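Local coordinates for glycerol Dehydrogenase (Unidentified, PDB 5XN8), which catalyses the NAD-dependent, metal-assisted oxidation of glycerol to dihydroxyacetone, and probably also acts on related diols, at residues K159-V162 with R163-V166; D228-E231 with R232-A236. All blocks are in the same frame, centred on the assembly; numbering follows the deposited sequence.

From the N terminus, the chain leaves the parallel sheet of the nucleotide-binding part by strand 149-153, passes through helix 154-158 and reaches contact 1, where a short connection turns into helix 162-185. Contact 2 comes later, after helix 197-223, in the opening turns of helix 228-247. Both are local, each within one continuous run, so neither closes a long loop; they follow in series without nesting or crossing. In space they meet, with L165 CD2 of contact 1 lying 3.4 Å from L230 CD1 of contact 2. Together they tie the first turns of two helices of the helical part to each other, beside the link to the sheet.

Contact 1 of 2, residues K159-V162 with R163-V166; sequences KAPV and RLLV
The pyrrolidine ring of P161 turns one face to L164, whose CD1 methyl sits over the CB-CG-CD side of that face, 3.8 Å from P161 CD. The two side chains lie next to each other and point the same way. In L164, chi1 -68° sets CG beside the backbone N, on the side from which CD1 can reach the ring. R163 carries the other flat group: Y270 meets its guanidinium in a cation-pi contact, E273 forms a salt bridge with NE, and H268 O takes a hydrogen bond from NH2.

The backbone illustrates how a helix starts after a proline. L164 N donates to P161 O over 3.1 Å, approaching from above the carbonyl plane and joining residues three apart, one fewer than in an alpha-helical bond. The next carbonyl gives a regular alpha-helical bond, V166 N to V162 O at 3.1 Å, with an N-H...O angle of 161°. V166 CG2 rests 3.5 Å from V162 O, and the methyls V162 CG2 and V166 CG2 lie 4.4 Å apart.

L164 lies about 4 Å, side chain to ligand, from a bound glycerol, and its side chain is about 4 Å from that of S119, which probably binds NAD. On the other flanks, V162 and V166 pack on R218 of helix 197-223, while L165 reaches A221 there and N237 of helix 228-247.

Contact 2 of 2, residues D228-E231 with R232-A236; sequences DALE and RIIEA
With CG of R232 beside its backbone N and opposite the carbonyl carbon (chi1 -59°) and a bend at chi2 (-68°), the side chain comes back along the helix to D228, where OD2 makes a salt bridge with R232 NE at 3.2 Å. The same oxygen is 3.3 Å from R232 NH2, but the carboxylate and guanidinium planes stand 89° apart, far from a flat, two-pronged pairing. E197 of the second subunit forms another salt bridge with R232 NE, tying helix to interface.

One turn apart on another flank, L230 and I234 form an apolar pair: L230 CG touches I234 CD1 at 3.7 Å. Beneath these side chains runs an unbroken series of alpha-helical bonds, the shortest being I234 N to L230 O at 2.8 Å. E231 OE2 hydrogen-bonds T154 OG1 of its own chain, and OE1 forms a salt bridge with K3 of the second subunit; E235 accepts hydrogen bonds from the backbone N atoms of E197 and A198 of that subunit.

This first part of helix 228-247 is wedged among other helices, with A229 and I233 against helix 197-223, I234 against helix 154-158, and I233 also on M169 of helix 162-185.

Contact 1 of 2, residues K159-V162 with R163-V166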
ATOM      1  N   LYS A 159     -22.075 -20.236 -30.534  1.00 34.60           N
ATOM      2  CA  LYS A 159     -22.949 -19.853 -31.658  1.00 34.86           C
ATOM      3  C   LYS A 159     -24.395 -19.507 -31.273  1.00 34.09           C
ATOM      4  O   LYS A 159     -25.142 -19.002 -32.111  1.00 35.72           O
ATOM      5  CB  LYS A 159     -22.929 -20.945 -32.731  1.00 36.24           C
ATOM      6  CG  LYS A 159     -21.567 -21.110 -33.386  1.00 37.98           C
ATOM      7  CD  LYS A 159     -21.623 -22.151 -34.506  1.00 39.56           C
ATOM      8  CE  LYS A 159     -20.262 -22.366 -35.154  1.00 40.11           C
ATOM      9  NZ  LYS A 159     -19.732 -21.116 -35.771  1.00 40.66           N
ATOM     10  N   ALA A 160     -24.789 -19.773 -30.028  1.00 33.04           N
ATOM     11  CA  ALA A 160     -26.100 -19.365 -29.505  1.00 32.85           C
ATOM     12  C   ALA A 160     -26.216 -17.836 -29.402  1.00 32.96           C
ATOM     13  O   ALA A 160     -25.197 -17.152 -29.248  1.00 32.48           O
ATOM     14  CB  ALA A 160     -26.333 -19.980 -28.133  1.00 32.56           C
ATOM     15  N   PRO A 161     -27.453 -17.290 -29.467  1.00 32.27           N
ATOM     16  CA  PRO A 161     -27.655 -15.844 -29.319  1.00 32.20           C
ATOM     17  C   PRO A 161     -26.985 -15.271 -28.072  1.00 31.73           C
ATOM     18  O   PRO A 161     -27.087 -15.855 -26.982  1.00 30.40           O
ATOM     19  CB  PRO A 161     -29.176 -15.709 -29.223  1.00 33.20           C
ATOM     20  CG  PRO A 161     -29.697 -16.860 -30.014  1.00 33.68           C
ATOM     21  CD  PRO A 161     -28.718 -17.984 -29.789  1.00 34.19           C
ATOM     22  N   VAL A 162     -26.298 -14.141 -28.248  1.00 31.07           N
ATOM     23  CA  VAL A 162     -25.482 -13.541 -27.180  1.00 29.48           C
ATOM     24  C   VAL A 162     -26.287 -13.263 -25.917  1.00 29.24           C
ATOM     25  O   VAL A 162     -25.773 -13.430 -24.812  1.00 31.10           O
ATOM     26  CB  VAL A 162     -24.749 -12.254 -27.645  1.00 29.24           C
ATOM     27  CG1 VAL A 162     -25.689 -11.088 -27.965  1.00 28.81           C
ATOM     28  CG2 VAL A 162     -23.671 -11.837 -26.636  1.00 29.54           C
ATOM     29  N   ARG A 163     -27.535 -12.845 -26.100  1.00 27.75           N
ATOM     30  CA  ARG A 163     -28.469 -12.557 -24.999  1.00 27.64           C
ATOM     31  C   ARG A 163     -28.595 -13.692 -23.976  1.00 28.67           C
ATOM     32  O   ARG A 163     -28.741 -13.438 -22.771  1.00 29.50           O
ATOM     33  CB  ARG A 163     -29.860 -12.209 -25.555  1.00 27.77           C
ATOM     34  CG  ARG A 163     -30.807 -11.582 -24.538  1.00 27.56           C
ATOM     35  CD  ARG A 163     -32.245 -11.506 -25.045  1.00 27.37           C
ATOM     36  NE  ARG A 163     -33.166 -11.355 -23.919  1.00 27.24           N
ATOM     37  CZ  ARG A 163     -34.494 -11.326 -23.994  1.00 27.18           C
ATOM     38  NH1 ARG A 163     -35.120 -11.431 -25.170  1.00 27.54           N
ATOM     39  NH2 ARG A 163     -35.204 -11.189 -22.873  1.00 27.12           N
ATOM     40  N   LEU A 164     -28.557 -14.932 -24.450  1.00 28.95           N
ATOM     41  CA  LEU A 164     -28.648 -16.097 -23.569  1.00 28.85           C
ATOM     42  C   LEU A 164     -27.420 -16.243 -22.660  1.00 28.03           C
ATOM     43  O   LEU A 164     -27.561 -16.515 -21.472  1.00 27.63           O
ATOM     44  CB  LEU A 164     -28.889 -17.367 -24.384  1.00 28.92           C
ATOM     45  CG  LEU A 164     -30.276 -17.414 -25.043  1.00 29.56           C
ATOM     46  CD1 LEU A 164     -30.266 -18.290 -26.293  1.00 29.95           C
ATOM     47  CD2 LEU A 164     -31.336 -17.886 -24.052  1.00 28.85           C
ATOM     48  N   LEU A 165     -26.230 -16.046 -23.213  1.00 28.07           N
ATOM     49  CA  LEU A 165     -24.993 -16.057 -22.414  1.00 26.99           C
ATOM     50  C   LEU A 165     -24.964 -14.928 -21.373  1.00 25.62           C
ATOM     51  O   LEU A 165     -24.470 -15.126 -20.256  1.00 24.16           O
ATOM     52  CB  LEU A 165     -23.769 -15.935 -23.321  1.00 27.44           C
ATOM     53  CG  LEU A 165     -22.415 -16.027 -22.610  1.00 28.40           C
ATOM     54  CD1 LEU A 165     -22.113 -17.458 -22.181  1.00 29.75           C
ATOM     55  CD2 LEU A 165     -21.312 -15.484 -23.493  1.00 28.83           C
ATOM     56  N   VAL A 166     -25.475 -13.757 -21.750  1.00 24.37           N
ATOM     57  CA  VAL A 166     -25.597 -12.611 -20.838  1.00 23.96           C
ATOM     58  C   VAL A 166     -26.599 -12.890 -19.720  1.00 23.59           C
ATOM     59  O   VAL A 166     -26.347 -12.539 -18.565  1.00 24.63           O
ATOM     60  CB  VAL A 166     -25.968 -11.304 -21.592  1.00 23.97           C
ATOM     61  CG1 VAL A 166     -26.298 -10.164 -20.632  1.00 23.86           C
ATOM     62  CG2 VAL A 166     -24.835 -10.901 -22.516  1.00 24.78           C
TER

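Contact 2 of 2, residues D228-E231 with R232-A236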
ATOM      1  N   ASP A 228     -10.679 -18.246 -24.547  1.00 23.96           N
ATOM      2  CA  ASP A 228     -10.549 -18.798 -23.177  1.00 24.30           C
ATOM      3  C   ASP A 228     -11.318 -17.968 -22.142  1.00 23.79           C
ATOM      4  O   ASP A 228     -11.574 -18.456 -21.064  1.00 23.05           O
ATOM      5  CB  ASP A 228      -9.085 -18.994 -22.745  1.00 25.43           C
ATOM      6  CG  ASP A 228      -8.893 -20.236 -21.835  1.00 27.01           C
ATOM      7  OD1 ASP A 228      -8.975 -21.379 -22.350  1.00 28.02           O
ATOM      8  OD2 ASP A 228      -8.667 -20.072 -20.609  1.00 27.09           O
ATOM      9  N   ALA A 229     -11.692 -16.732 -22.467  1.00 24.93           N
ATOM     10  CA  ALA A 229     -12.577 -15.926 -21.604  1.00 24.90           C
ATOM     11  C   ALA A 229     -14.004 -16.468 -21.600  1.00 25.88           C
ATOM     12  O   ALA A 229     -14.679 -16.474 -20.566  1.00 27.48           O
ATOM     13  CB  ALA A 229     -12.575 -14.478 -22.060  1.00 25.34           C
ATOM     14  N   LEU A 230     -14.466 -16.904 -22.765  1.00 27.43           N
ATOM     15  CA  LEU A 230     -15.757 -17.578 -22.887  1.00 27.68           C
ATOM     16  C   LEU A 230     -15.747 -18.921 -22.144  1.00 29.03           C
ATOM     17  O   LEU A 230     -16.742 -19.283 -21.504  1.00 29.26           O
ATOM     18  CB  LEU A 230     -16.110 -17.790 -24.355  1.00 27.65           C
ATOM     19  CG  LEU A 230     -17.489 -18.394 -24.655  1.00 27.93           C
ATOM     20  CD1 LEU A 230     -18.600 -17.488 -24.145  1.00 27.80           C
ATOM     21  CD2 LEU A 230     -17.655 -18.683 -26.137  1.00 27.64           C
ATOM     22  N   GLU A 231     -14.634 -19.652 -22.234  1.00 28.49           N
ATOM     23  CA  GLU A 231     -14.493 -20.926 -21.520  1.00 29.55           C
ATOM     24  C   GLU A 231     -14.605 -20.702 -20.012  1.00 27.10           C
ATOM     25  O   GLU A 231     -15.273 -21.473 -19.336  1.00 26.66           O
ATOM     26  CB  GLU A 231     -13.145 -21.601 -21.846  1.00 31.29           C
ATOM     27  CG  GLU A 231     -12.975 -22.062 -23.294  1.00 32.91           C
ATOM     28  CD  GLU A 231     -13.564 -23.437 -23.608  1.00 35.10           C
ATOM     29  OE1 GLU A 231     -13.710 -24.271 -22.698  1.00 38.51           O
ATOM     30  OE2 GLU A 231     -13.855 -23.697 -24.798  1.00 34.16           O
ATOM     31  N   ARG A 232     -13.962 -19.642 -19.508  1.00 25.77           N
ATOM     32  CA  ARG A 232     -14.010 -19.299 -18.077  1.00 24.69           C
ATOM     33  C   ARG A 232     -15.421 -18.902 -17.641  1.00 23.71           C
ATOM     34  O   ARG A 232     -15.862 -19.269 -16.549  1.00 23.41           O
ATOM     35  CB  ARG A 232     -13.051 -18.151 -17.726  1.00 24.57           C
ATOM     36  CG  ARG A 232     -11.575 -18.364 -18.021  1.00 24.92           C
ATOM     37  CD  ARG A 232     -10.930 -19.425 -17.150  1.00 24.23           C
ATOM     38  NE  ARG A 232      -9.544 -19.683 -17.572  1.00 24.22           N
ATOM     39  CZ  ARG A 232      -8.478 -18.931 -17.263  1.00 23.30           C
ATOM     40  NH1 ARG A 232      -8.592 -17.829 -16.512  1.00 22.81           N
ATOM     41  NH2 ARG A 232      -7.279 -19.281 -17.709  1.00 22.23           N
ATOM     42  N   ILE A 233     -16.111 -18.144 -18.491  1.00 22.81           N
ATOM     43  CA  ILE A 233     -17.475 -17.687 -18.204  1.00 22.33           C
ATOM     44  C   ILE A 233     -18.502 -18.809 -18.299  1.00 22.52           C
ATOM     45  O   ILE A 233     -19.439 -18.838 -17.512  1.00 21.94           O
ATOM     46  CB  ILE A 233     -17.856 -16.469 -19.098  1.00 22.12           C
ATOM     47  CG1 ILE A 233     -17.092 -15.225 -18.626  1.00 21.78           C
ATOM     48  CG2 ILE A 233     -19.366 -16.198 -19.119  1.00 21.90           C
ATOM     49  CD1 ILE A 233     -17.568 -14.620 -17.319  1.00 21.26           C
ATOM     50  N   ILE A 234     -18.338 -19.722 -19.256  1.00 24.59           N
ATOM     51  CA  ILE A 234     -19.192 -20.919 -19.342  1.00 25.04           C
ATOM     52  C   ILE A 234     -19.045 -21.794 -18.086  1.00 27.04           C
ATOM     53  O   ILE A 234     -20.027 -22.377 -17.619  1.00 30.78           O
ATOM     54  CB  ILE A 234     -18.910 -21.734 -20.628  1.00 24.57           C
ATOM     55  CG1 ILE A 234     -19.423 -20.971 -21.854  1.00 24.16           C
ATOM     56  CG2 ILE A 234     -19.574 -23.112 -20.582  1.00 24.18           C
ATOM     57  CD1 ILE A 234     -18.903 -21.509 -23.175  1.00 24.14           C
ATOM     58  N   GLU A 235     -17.833 -21.890 -17.549  1.00 27.84           N
ATOM     59  CA  GLU A 235     -17.593 -22.639 -16.311  1.00 27.93           C
ATOM     60  C   GLU A 235     -18.188 -21.907 -15.110  1.00 27.86           C
ATOM     61  O   GLU A 235     -18.806 -22.533 -14.245  1.00 26.96           O
ATOM     62  CB  GLU A 235     -16.098 -22.854 -16.089  1.00 27.81           C
ATOM     63  CG  GLU A 235     -15.785 -23.846 -14.971  1.00 27.75           C
ATOM     64  CD  GLU A 235     -14.348 -23.810 -14.496  1.00 27.68           C
ATOM     65  OE1 GLU A 235     -13.477 -23.369 -15.268  1.00 26.59           O
ATOM     66  OE2 GLU A 235     -14.090 -24.231 -13.335  1.00 28.34           O
ATOM     67  N   ALA A 236     -17.971 -20.593 -15.057  1.00 27.59           N
ATOM     68  CA  ALA A 236     -18.596 -19.740 -14.047  1.00 28.07           C
ATOM     69  C   ALA A 236     -20.116 -19.893 -14.050  1.00 27.68           C
ATOM     70  O   ALA A 236     -20.723 -20.141 -13.006  1.00 29.26           O
ATOM     71  CB  ALA A 236     -18.212 -18.282 -14.267  1.00 27.67           C
TER